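Local atomic coordinates of probable fatty acyl-CoA transferase Rv3272 (Mycobacterium tuberculosis, PDB entry 5YX6), a protein that binds fatty acyl-CoAs of varying chain length, palmitoyl-CoA most tightly, and probably acts in fatty acid metabolism as a family III CoA transferase. Residues V38-A43 with R71-V76; K8-F13 with L34-I39. All blocks are in the same frame, centred on the assembly; numbering follows the deposited sequence.

Contact 1 of 2, residues V38-A43 with R71-V76; sequences VIKVEA and RGKKSV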
loop_
_atom_site.group_PDB
_atom_site.type_symbol
_atom_site.label_atom_id
_atom_site.label_comp_id
_atom_site.label_asym_id
_atom_site.label_seq_id
_atom_site.Cartn_x
_atom_site.Cartn_y
_atom_site.Cartn_z
ATOM N N VAL A 38 1.149 22.696 -4.173
ATOM C CA VAL A 38 0.314 22.198 -3.089
ATOM C C VAL A 38 0.386 23.108 -1.873
ATOM O O VAL A 38 1.445 23.322 -1.300
ATOM C CB VAL A 38 0.719 20.769 -2.683
ATOM C CG1 VAL A 38 -0.063 20.319 -1.457
ATOM C CG2 VAL A 38 0.522 19.809 -3.855
ATOM N N ILE A 39 -0.758 23.652 -1.488
ATOM C CA ILE A 39 -0.816 24.627 -0.410
ATOM C C ILE A 39 -1.416 23.994 0.832
ATOM O O ILE A 39 -2.598 23.637 0.835
ATOM C CB ILE A 39 -1.659 25.860 -0.803
ATOM C CG1 ILE A 39 -1.116 26.501 -2.075
ATOM C CG2 ILE A 39 -1.712 26.864 0.343
ATOM C CD1 ILE A 39 -1.966 27.649 -2.561
ATOM N N LYS A 40 -0.590 23.826 1.864
ATOM C CA LYS A 40 -1.053 23.337 3.158
ATOM C C LYS A 40 -1.906 24.399 3.835
ATOM O O LYS A 40 -1.575 25.576 3.793
ATOM C CB LYS A 40 0.118 22.974 4.075
ATOM C CG LYS A 40 0.797 21.667 3.792
ATOM C CD LYS A 40 1.803 21.353 4.892
ATOM C CE LYS A 40 1.137 20.767 6.140
ATOM N NZ LYS A 40 0.505 19.434 5.887
ATOM N N VAL A 41 -3.003 23.973 4.446
ATOM C CA VAL A 41 -3.802 24.839 5.290
ATOM C C VAL A 41 -3.660 24.364 6.738
ATOM O O VAL A 41 -4.135 23.288 7.087
ATOM C CB VAL A 41 -5.282 24.834 4.863
ATOM C CG1 VAL A 41 -6.131 25.674 5.821
ATOM C CG2 VAL A 41 -5.424 25.329 3.407
ATOM N N GLU A 42 -2.988 25.151 7.577
ATOM C CA GLU A 42 -2.713 24.719 8.949
ATOM C C GLU A 42 -3.416 25.601 9.975
ATOM O O GLU A 42 -3.769 26.752 9.696
ATOM C CB GLU A 42 -1.205 24.714 9.214
ATOM C CG GLU A 42 -0.387 24.059 8.095
ATOM C CD GLU A 42 1.112 24.023 8.380
ATOM O OE1 GLU A 42 1.889 24.445 7.493
ATOM O OE2 GLU A 42 1.515 23.566 9.473
ATOM N N ALA A 43 -3.617 25.045 11.166
ATOM C CA ALA A 43 -4.135 25.800 12.293
ATOM C C ALA A 43 -3.111 26.855 12.680
ATOM O O ALA A 43 -1.926 26.683 12.385
ATOM C CB ALA A 43 -4.437 24.870 13.468
ATOM N N ARG A 71 7.719 18.449 1.961
ATOM C CA ARG A 71 8.762 19.164 1.253
ATOM C C ARG A 71 8.205 19.799 -0.019
ATOM O O ARG A 71 7.416 19.183 -0.734
ATOM C CB ARG A 71 9.921 18.215 0.948
ATOM C CG ARG A 71 10.579 17.665 2.204
ATOM C CD ARG A 71 11.467 16.471 1.939
ATOM N NE ARG A 71 10.705 15.342 1.406
ATOM C CZ ARG A 71 10.732 14.945 0.138
ATOM N NH1 ARG A 71 10.000 13.911 -0.249
ATOM N NH2 ARG A 71 11.488 15.584 -0.742
ATOM N N GLY A 72 8.572 21.053 -0.268
ATOM C CA GLY A 72 8.186 21.722 -1.497
ATOM C C GLY A 72 6.750 22.197 -1.452
ATOM O O GLY A 72 6.216 22.684 -2.446
ATOM N N LYS A 73 6.104 22.035 -0.306
ATOM C CA LYS A 73 4.759 22.557 -0.153
ATOM C C LYS A 73 4.796 24.015 0.280
ATOM O O LYS A 73 5.835 24.521 0.706
ATOM C CB LYS A 73 3.961 21.726 0.841
ATOM C CG LYS A 73 3.620 20.344 0.324
ATOM C CD LYS A 73 2.757 19.586 1.315
ATOM C CE LYS A 73 2.561 18.127 0.910
ATOM N NZ LYS A 73 1.680 17.437 1.900
ATOM N N LYS A 74 3.666 24.694 0.122
ATOM C CA LYS A 74 3.484 26.023 0.675
ATOM C C LYS A 74 2.538 25.966 1.859
ATOM O O LYS A 74 1.832 24.977 2.047
ATOM C CB LYS A 74 2.997 26.980 -0.412
ATOM C CG LYS A 74 3.954 26.947 -1.576
ATOM C CD LYS A 74 3.731 28.024 -2.599
ATOM C CE LYS A 74 4.826 27.943 -3.657
ATOM N NZ LYS A 74 4.635 28.918 -4.769
ATOM N N SER A 75 2.532 27.020 2.667
ATOM C CA SER A 75 1.727 27.027 3.877
ATOM C C SER A 75 0.973 28.328 4.108
ATOM O O SER A 75 1.519 29.426 3.949
ATOM C CB SER A 75 2.614 26.728 5.100
ATOM O OG SER A 75 1.866 26.752 6.309
ATOM N N VAL A 76 -0.299 28.187 4.466
ATOM C CA VAL A 76 -1.068 29.305 4.965
ATOM C C VAL A 76 -1.541 28.898 6.351
ATOM O O VAL A 76 -1.835 27.728 6.609
ATOM C CB VAL A 76 -2.260 29.716 4.045
ATOM C CG1 VAL A 76 -1.756 30.063 2.647
ATOM C CG2 VAL A 76 -3.332 28.634 3.992
HETATM O O HOH W 1 3.804 23.360 -3.915
#
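Val-76, Lys-73 and Lys-40 carry most of this contact between two neighbouring parallel strands of the Rossmann-fold sheet. Strand 74-77 is the outermost on this side within the chain, and it runs beside strand 37-42. The backbone ladder alternates in the usual parallel way. Lys-74 N donates to Val-38 O, Lys-40 N to Lys-74 O (2.7 Å), Val-76 N to Lys-40 O, and Glu-42 N to Val-76 O. Val-76 stands on the same sheet face as Ile-39 and Val-41 and reaches both. Its CG1 lies beside the backbone N (chi1 -58°) and meets Ile-39 CG2 at 3.9 Å. Its other methyl, CG2, packs against Val-41 CG2 at 4.0 Å. Phe-390 of helix 387-390 packs on Ile-39 and Val-76, and Phe-18 on Val-41.

The Lys-73 chain is extended beyond CG. Its CD touches Lys-40 CG at 3.8 Å, and its chain runs alongside Val-38 CG1. The Lys-40 chain instead bends at chi3 and chi4. The two ammonium groups come within 4.6 Å (NZ to NZ). Lys-73 NZ bonds to Asn-69 O and pairs with Asp-17; Lys-40 NZ bonds to Asn-70 and pairs with Glu-47. The acids probably offset the like charges. At the start of the ladder one water bridges Val-38 N and Gly-72 O. Near the other end, Ser-75 OG donates to Glu-42 OE1 at 2.6 Å, coming from above the carboxylate plane, 39° out of it.

Contact 2 of 2, residues K8-F13 with L34-I39; sequences KPLDGF and LGAEVI
Leu-10 turns its CG beside its own backbone N (chi1 -57°); together with an anti chi2 (-173°), this lays CD1 against Leu-34 CB at 3.9 Å. Lys-8 has a similar first torsion (chi1 -69°) and a chain extended beyond CG, which carries its CD to Gly-35 CA at 3.7 Å. These residues join the loop before strand 14-17 to a Schellman motif that ends helix 23-33, in the first beta-alpha-beta unit of the Rossmann fold. Gly-35 is the C-prime residue of that motif, and its phi is positive.

The loop folds as two overlapping turns, type I from Lys-8 to Asp-11 and type II from Leu-10 to Phe-13. Leu-34 O, just past the end of helix 23-33, accepts from Leu-10 N at 2.9 Å. Lys-8 CB also leans on this oxygen, at 3.3 Å. Further along, the Leu-10 and Ala-36 CB atoms pack at 4.0 Å. Leu-10 CD2 lies at the edge of the Phe-13 ring, in its plane.

The polar end of Lys-8 bonds to Asp-33 O. The second subunit also reaches this loop: its Arg-195 hydrogen-bonds to Pro-9 O and Asp-11 O and makes a cation-pi contact with Phe-13. Asp-11 OD2 receives Lys-8 N at 3.0 Å within the loop. Just before strand 14-17, Glu-37 N donates to Phe-13 O at 2.9 Å.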
loop_
_atom_site.group_PDB
_atom_site.type_symbol
_atom_site.label_atom_id
_atom_site.label_comp_id
_atom_site.label_asym_id
_atom_site.label_seq_id
_atom_site.Cartn_x
_atom_site.Cartn_y
_atom_site.Cartn_z
ATOM N N LYS A 8 6.720 18.624 -15.856
ATOM C CA LYS A 8 6.211 17.586 -14.965
ATOM C C LYS A 8 4.713 17.451 -15.198
ATOM O O LYS A 8 4.058 18.429 -15.569
ATOM C CB LYS A 8 6.502 17.923 -13.502
ATOM C CG LYS A 8 7.953 17.853 -13.120
ATOM C CD LYS A 8 8.067 17.886 -11.621
ATOM C CE LYS A 8 9.475 17.571 -11.157
ATOM N NZ LYS A 8 9.509 17.381 -9.677
ATOM N N PRO A 9 4.159 16.251 -14.957
ATOM C CA PRO A 9 2.760 15.971 -15.307
ATOM C C PRO A 9 1.742 16.996 -14.798
ATOM O O PRO A 9 0.794 17.272 -15.523
ATOM C CB PRO A 9 2.511 14.605 -14.660
ATOM C CG PRO A 9 3.855 13.951 -14.668
ATOM C CD PRO A 9 4.847 15.058 -14.436
ATOM N N LEU A 10 1.958 17.560 -13.609
ATOM C CA LEU A 10 0.973 18.412 -12.954
ATOM C C LEU A 10 1.331 19.900 -12.879
ATOM O O LEU A 10 0.766 20.624 -12.056
ATOM C CB LEU A 10 0.712 17.903 -11.529
ATOM C CG LEU A 10 0.254 16.452 -11.420
ATOM C CD1 LEU A 10 -0.140 16.100 -10.003
ATOM C CD2 LEU A 10 -0.907 16.227 -12.371
ATOM N N ASP A 11 2.280 20.350 -13.697
ATOM C CA ASP A 11 2.583 21.785 -13.802
ATOM C C ASP A 11 1.313 22.600 -14.016
ATOM O O ASP A 11 0.475 22.254 -14.851
ATOM C CB ASP A 11 3.558 22.081 -14.949
ATOM C CG ASP A 11 4.960 21.566 -14.678
ATOM O OD1 ASP A 11 5.296 21.348 -13.488
ATOM O OD2 ASP A 11 5.738 21.416 -15.652
ATOM N N GLY A 12 1.162 23.664 -13.239
ATOM C CA GLY A 12 0.030 24.549 -13.396
ATOM C C GLY A 12 -1.162 24.208 -12.520
ATOM O O GLY A 12 -2.052 25.037 -12.358
ATOM N N PHE A 13 -1.190 23.007 -11.943
ATOM C CA PHE A 13 -2.303 22.621 -11.069
ATOM C C PHE A 13 -2.073 23.085 -9.633
ATOM O O PHE A 13 -0.974 22.949 -9.092
ATOM C CB PHE A 13 -2.518 21.107 -11.075
ATOM C CG PHE A 13 -3.084 20.573 -12.355
ATOM C CD1 PHE A 13 -3.889 21.357 -13.159
ATOM C CD2 PHE A 13 -2.813 19.279 -12.753
ATOM C CE1 PHE A 13 -4.409 20.854 -14.343
ATOM C CE2 PHE A 13 -3.335 18.774 -13.919
ATOM C CZ PHE A 13 -4.132 19.561 -14.718
ATOM N N LEU A 34 5.141 15.340 -8.569
ATOM C CA LEU A 34 4.665 15.347 -9.942
ATOM C C LEU A 34 4.440 16.772 -10.470
ATOM O O LEU A 34 3.946 16.956 -11.581
ATOM C CB LEU A 34 3.382 14.518 -10.042
ATOM C CG LEU A 34 3.592 13.039 -9.682
ATOM C CD1 LEU A 34 2.267 12.282 -9.635
ATOM C CD2 LEU A 34 4.575 12.356 -10.640
ATOM N N GLY A 35 4.812 17.774 -9.678
ATOM C CA GLY A 35 4.856 19.145 -10.155
ATOM C C GLY A 35 3.737 20.093 -9.738
ATOM O O GLY A 35 3.732 21.267 -10.123
ATOM N N ALA A 36 2.794 19.611 -8.939
ATOM C CA ALA A 36 1.672 20.454 -8.523
ATOM C C ALA A 36 2.106 21.486 -7.488
ATOM O O ALA A 36 3.050 21.263 -6.731
ATOM C CB ALA A 36 0.547 19.600 -7.962
ATOM N N GLU A 37 1.435 22.631 -7.478
ATOM C CA GLU A 37 1.581 23.582 -6.389
ATOM C C GLU A 37 0.616 23.182 -5.288
ATOM O O GLU A 37 -0.591 23.319 -5.443
ATOM C CB GLU A 37 1.303 25.010 -6.858
ATOM C CG GLU A 37 1.260 26.041 -5.729
ATOM C CD GLU A 37 0.979 27.464 -6.220
ATOM O OE1 GLU A 37 -0.039 27.670 -6.920
ATOM O OE2 GLU A 37 1.767 28.380 -5.898
ATOM N N VAL A 38 1.149 22.696 -4.173
ATOM C CA VAL A 38 0.314 22.198 -3.089
ATOM C C VAL A 38 0.386 23.108 -1.873
ATOM O O VAL A 38 1.445 23.322 -1.300
ATOM C CB VAL A 38 0.719 20.769 -2.683
ATOM C CG1 VAL A 38 -0.063 20.319 -1.457
ATOM C CG2 VAL A 38 0.522 19.809 -3.855
ATOM N N ILE A 39 -0.758 23.652 -1.488
ATOM C CA ILE A 39 -0.816 24.627 -0.410
ATOM C C ILE A 39 -1.416 23.994 0.832
ATOM O O ILE A 39 -2.598 23.637 0.835
ATOM C CB ILE A 39 -1.659 25.860 -0.803
ATOM C CG1 ILE A 39 -1.116 26.501 -2.075
ATOM C CG2 ILE A 39 -1.712 26.864 0.343
ATOM C CD1 ILE A 39 -1.966 27.649 -2.561
#

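Contacts 1 and 2 share Val-38 and Ile-39 on strand 37-42, and their centres are 13 Å apart. Along the chain the order is loop 8-13, strand 14-17, helix 23-33, strand 37-42, then strand 74-77. Contact 2 lies at the entry to strand 37-42, and contact 1 continues along it to the outermost strand on that side within this chain. Strand 37-42 lies between strands 14-17 and 74-77 in the six-stranded parallel sheet. A salt bridge from Lys-74 NZ to Glu-37 OE2 (3.1 Å) ties the two contacts directly. The dimer contact is made at the loop end, by 8-13 and Leu-34, and not along the paired strands of contact 1.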